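Long-range contacts in hypothetical protein PH1789 (Pyrococcus horikoshii, PDB 1WR2), which is of unknown function but belongs to the ATP-grasp family, whose members combine helices with antiparallel beta sheets: residues H134-G139 against R154-T159; D162-I167 against A189-L194. One frame throughout, in Å; residues are numbered along the deposited sequence.

How the contacts relate
Contact 1 is a strand pairing at one border of an antiparallel sheet, and contact 2 joins the two helices lying on that sheet's face. Their centres are about 9 Å apart, and each lies about 17 Å from the centre of the chain. Side chains of the two contacts touch directly: for instance, Ile136 CD1 lies 3.5 Å from Leu194 O, Ile136 O is 3.4 Å from Met166 CE, and Arg154 CG comes within 3.7 Å of Asp162 CB. Strand 152-155 leads into helix 160-168 through the turn ending at Thr159, so contact 1 closes before contact 2 opens, and both belong to the ATP-grasp domain.

Contact 1. Residues H134-G139 against R154-T159; sequences HAIMFG and RLVPIT
Ile136 and Arg154 form a hydrogen-bonded antiparallel pair: Ile136 N reaches Arg154 O at 2.9 Å, and Arg154 N returns to Ile136 O at 3.0 Å with a more bent N-H...O angle of 142°. One step along, Ala135 and Leu155 make the non-hydrogen-bonded pair on the other face, where Leu155 CD2 curls back to 4.1 Å from Ala135 CB. The pairing runs on past the end of strand 152-155, since Val156 N still donates an almost straight bond to His134 O (3.0 Å). This is the border of a six-stranded antiparallel sheet in the ATP-grasp domain, with 152-155 outermost and 120-129 on the far side of 133-140. Ile136 has CG1 anti to its nitrogen (chi1 -176°), which sends the longer branch toward Leu194 and Val197 of helix 187-203 and leaves CG2 wedged between nitrogen and carbonyl carbon, facing the edge strand. There CG2 meets Ile158 CG2 at 3.7 Å, the two isoleucines crossing at about a right angle. Val156 lays its CG2 branch 3.8 Å from Ile136 CB. The Val156-Pro157 peptide is cis, and beyond the proline Ile158 points its CB back toward the strand holding Ile136. Of the Arg154 side chain, CB alone comes near Ile136 CG2, beside the closer backbone O; the bent remainder leads off to a salt bridge of NH1 with Glu169.

Contact 2. Residues D162-I167 against A189-L194; sequences DARKMI and AIVDML
Val191 packs against Ala163, Arg164 and Ile167 where helices 160-168 and 187-203 pass each other, their local axes 9.1 Å apart and inclined at 121°. Arg164 spreads a long side chain over a branched one. Its CB stands clear of Val191, but CG lies 3.6 Å from Val191 CG2. From there the chain runs extended through CD to NE, passing the valine at greater distance, while NE pairs with Glu160. A turn at the last torsion (chi4 -68°) then lays the guanidinium flat over the valine: NH1 returns to 3.6 Å from Val191 CG2, and Val191 CG1 sits 4.1 Å above the guanidinium plane, over its centre. CZ lies over both valine methyls and NH2 over CG1. Glu160 and the apolar face contact should together limit rotation of the group. Deeper in, Ile167 CD1 enters between Val191 CG2 and Ile190 CG2, at 3.6 Å from the latter. Leu194 supplies CD1 to several neighbours, lying 4.1 Å from both Ala163 CB and Met166 CG. Ala163, with just a methyl, lets the backbones come near, its CA being 5.5 Å from that of Val191. Beneath the pair, Phe138 touches Met166, Ile167 and Ile190, which identifies this as a helix-helix interface in the layer covering one face of the antiparallel sheet, in keeping with the alpha+beta build of ATP-grasp domains.

Contact 1. Residues H134-G139 against R154-T159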
# COMPACT_ATOMS: atom_id res chain seq x y z
N HIS A 134 6.25 -13.33 -12.95
CA HIS A 134 5.89 -12.74 -11.67
C HIS A 134 5.73 -13.73 -10.53
O HIS A 134 5.25 -14.85 -10.71
CB HIS A 134 4.60 -11.92 -11.78
CG HIS A 134 4.73 -10.68 -12.60
ND1 HIS A 134 4.53 -10.66 -13.96
CD2 HIS A 134 5.07 -9.41 -12.25
CE1 HIS A 134 4.73 -9.43 -14.42
NE2 HIS A 134 5.06 -8.66 -13.40
N ALA A 135 6.15 -13.30 -9.35
CA ALA A 135 6.04 -14.11 -8.15
C ALA A 135 5.44 -13.24 -7.06
O ALA A 135 5.70 -12.04 -6.99
CB ALA A 135 7.41 -14.62 -7.74
N ILE A 136 4.62 -13.87 -6.22
CA ILE A 136 3.99 -13.19 -5.12
C ILE A 136 4.63 -13.71 -3.83
O ILE A 136 4.87 -14.91 -3.68
CB ILE A 136 2.47 -13.44 -5.13
CG1 ILE A 136 1.79 -12.62 -4.03
CG2 ILE A 136 2.19 -14.94 -5.00
CD1 ILE A 136 0.28 -12.49 -4.23
N MET A 137 4.92 -12.80 -2.91
CA MET A 137 5.56 -13.13 -1.63
C MET A 137 4.69 -12.73 -0.45
O MET A 137 3.91 -11.77 -0.52
CB MET A 137 6.90 -12.37 -1.48
CG MET A 137 8.07 -12.89 -2.30
SD MET A 137 7.87 -12.82 -4.10
CE MET A 137 8.22 -11.08 -4.46
N PHE A 138 4.85 -13.45 0.65
CA PHE A 138 4.12 -13.18 1.88
C PHE A 138 5.03 -13.39 3.07
O PHE A 138 5.86 -14.29 3.08
CB PHE A 138 2.92 -14.11 2.02
CG PHE A 138 2.24 -14.00 3.36
CD1 PHE A 138 1.47 -12.88 3.67
CD2 PHE A 138 2.42 -14.99 4.32
CE1 PHE A 138 0.89 -12.75 4.92
CE2 PHE A 138 1.85 -14.86 5.58
CZ PHE A 138 1.08 -13.74 5.88
N GLY A 139 4.86 -12.54 4.09
CA GLY A 139 5.65 -12.65 5.30
C GLY A 139 5.17 -11.59 6.27
O GLY A 139 4.45 -10.68 5.86
N ARG A 154 5.39 -17.81 -4.34
CA ARG A 154 4.71 -18.70 -5.26
C ARG A 154 4.66 -17.98 -6.60
O ARG A 154 4.68 -16.74 -6.64
CB ARG A 154 3.28 -18.96 -4.75
CG ARG A 154 2.88 -20.42 -4.64
CD ARG A 154 3.94 -21.24 -3.92
NE ARG A 154 3.36 -22.20 -3.00
CZ ARG A 154 3.82 -22.40 -1.77
NH1 ARG A 154 4.86 -21.70 -1.33
NH2 ARG A 154 3.24 -23.30 -0.99
N LEU A 155 4.61 -18.72 -7.71
CA LEU A 155 4.53 -18.06 -9.01
C LEU A 155 3.08 -17.66 -9.28
O LEU A 155 2.15 -18.37 -8.92
CB LEU A 155 5.04 -18.99 -10.12
CG LEU A 155 6.53 -19.30 -10.03
CD1 LEU A 155 6.96 -20.14 -11.24
CD2 LEU A 155 7.32 -17.99 -9.99
N VAL A 156 2.91 -16.49 -9.88
CA VAL A 156 1.58 -15.99 -10.21
C VAL A 156 1.20 -16.57 -11.58
O VAL A 156 2.03 -16.63 -12.48
CB VAL A 156 1.60 -14.45 -10.28
CG1 VAL A 156 0.25 -13.92 -10.74
CG2 VAL A 156 1.97 -13.88 -8.92
N PRO A 157 -0.06 -17.00 -11.75
CA PRO A 157 -1.18 -17.01 -10.81
C PRO A 157 -1.12 -18.15 -9.80
O PRO A 157 -0.64 -19.24 -10.11
CB PRO A 157 -2.39 -17.12 -11.72
CG PRO A 157 -1.88 -18.08 -12.77
CD PRO A 157 -0.49 -17.52 -13.07
N ILE A 158 -1.61 -17.89 -8.60
CA ILE A 158 -1.62 -18.90 -7.56
C ILE A 158 -3.05 -19.39 -7.34
O ILE A 158 -4.01 -18.70 -7.69
CB ILE A 158 -1.09 -18.34 -6.22
CG1 ILE A 158 -2.02 -17.22 -5.73
CG2 ILE A 158 0.34 -17.83 -6.38
CD1 ILE A 158 -1.62 -16.63 -4.38
N THR A 159 -3.18 -20.58 -6.77
CA THR A 159 -4.48 -21.14 -6.47
C THR A 159 -4.72 -20.90 -4.99
O THR A 159 -3.81 -20.47 -4.28
CB THR A 159 -4.52 -22.65 -6.76
OG1 THR A 159 -3.45 -23.29 -6.05
CG2 THR A 159 -4.34 -22.90 -8.26

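Contact 2. Residues D162-I167 against A189-L194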
# COMPACT_ATOMS: atom_id res chain seq x y z
N ASP A 162 -2.28 -22.73 -2.98
CA ASP A 162 -0.99 -22.05 -2.90
C ASP A 162 -1.03 -21.00 -1.79
O ASP A 162 -0.13 -20.92 -0.94
CB ASP A 162 -0.65 -21.34 -4.21
CG ASP A 162 -0.34 -22.30 -5.34
OD1 ASP A 162 0.18 -23.40 -5.08
OD2 ASP A 162 -0.59 -21.93 -6.51
N ALA A 163 -2.09 -20.19 -1.81
CA ALA A 163 -2.28 -19.12 -0.83
C ALA A 163 -2.31 -19.59 0.62
O ALA A 163 -1.60 -19.04 1.46
CB ALA A 163 -3.57 -18.36 -1.15
N ARG A 164 -3.12 -20.59 0.92
CA ARG A 164 -3.20 -21.08 2.29
C ARG A 164 -1.89 -21.74 2.69
O ARG A 164 -1.44 -21.63 3.83
CB ARG A 164 -4.36 -22.08 2.44
CG ARG A 164 -5.71 -21.43 2.24
CD ARG A 164 -6.87 -22.39 2.38
NE ARG A 164 -8.12 -21.68 2.16
CZ ARG A 164 -8.61 -20.75 2.98
NH1 ARG A 164 -7.96 -20.44 4.10
NH2 ARG A 164 -9.73 -20.11 2.67
N LYS A 165 -1.28 -22.41 1.72
CA LYS A 165 -0.02 -23.09 1.94
C LYS A 165 1.13 -22.11 2.21
O LYS A 165 1.85 -22.27 3.20
CB LYS A 165 0.28 -23.97 0.72
CG LYS A 165 1.39 -24.99 0.91
CD LYS A 165 1.45 -25.91 -0.32
CE LYS A 165 2.65 -26.85 -0.29
NZ LYS A 165 2.72 -27.66 -1.53
N MET A 166 1.30 -21.10 1.36
CA MET A 166 2.40 -20.16 1.57
C MET A 166 2.24 -19.37 2.87
O MET A 166 3.21 -18.85 3.42
CB MET A 166 2.55 -19.21 0.38
CG MET A 166 1.43 -18.22 0.18
SD MET A 166 1.57 -17.38 -1.41
CE MET A 166 3.09 -16.43 -1.17
N ILE A 167 1.02 -19.30 3.38
CA ILE A 167 0.79 -18.59 4.63
C ILE A 167 1.26 -19.48 5.78
O ILE A 167 1.81 -18.99 6.77
CB ILE A 167 -0.71 -18.28 4.85
CG1 ILE A 167 -1.22 -17.34 3.75
CG2 ILE A 167 -0.91 -17.62 6.21
CD1 ILE A 167 -2.70 -16.98 3.88
N ALA A 189 -8.89 -13.76 5.31
CA ALA A 189 -8.77 -12.42 4.77
C ALA A 189 -7.43 -12.33 4.04
O ALA A 189 -7.33 -11.74 2.97
CB ALA A 189 -8.84 -11.39 5.89
N ILE A 190 -6.40 -12.92 4.62
CA ILE A 190 -5.09 -12.89 3.98
C ILE A 190 -5.16 -13.67 2.68
O ILE A 190 -4.65 -13.24 1.66
CB ILE A 190 -4.01 -13.48 4.87
CG1 ILE A 190 -3.96 -12.73 6.20
CG2 ILE A 190 -2.66 -13.40 4.16
CD1 ILE A 190 -3.00 -13.30 7.20
N VAL A 191 -5.79 -14.84 2.73
CA VAL A 191 -5.92 -15.68 1.55
C VAL A 191 -6.62 -14.92 0.43
O VAL A 191 -6.23 -15.01 -0.74
CB VAL A 191 -6.72 -16.96 1.86
CG1 VAL A 191 -7.06 -17.69 0.58
CG2 VAL A 191 -5.91 -17.85 2.79
N ASP A 192 -7.65 -14.16 0.78
CA ASP A 192 -8.39 -13.39 -0.20
C ASP A 192 -7.50 -12.31 -0.83
O ASP A 192 -7.55 -12.08 -2.05
CB ASP A 192 -9.63 -12.75 0.44
CG ASP A 192 -10.54 -12.09 -0.59
OD1 ASP A 192 -11.00 -12.79 -1.52
OD2 ASP A 192 -10.80 -10.88 -0.46
N MET A 193 -6.67 -11.65 -0.02
CA MET A 193 -5.78 -10.62 -0.56
C MET A 193 -4.76 -11.20 -1.52
O MET A 193 -4.51 -10.65 -2.59
CB MET A 193 -5.04 -9.90 0.55
CG MET A 193 -5.83 -8.77 1.18
SD MET A 193 -4.78 -7.78 2.26
CE MET A 193 -4.79 -8.83 3.73
N LEU A 194 -4.17 -12.33 -1.15
CA LEU A 194 -3.19 -12.98 -2.01
C LEU A 194 -3.80 -13.35 -3.37
O LEU A 194 -3.16 -13.17 -4.41
CB LEU A 194 -2.63 -14.23 -1.31
CG LEU A 194 -1.60 -14.02 -0.19
CD1 LEU A 194 -1.40 -15.34 0.56
CD2 LEU A 194 -0.27 -13.51 -0.79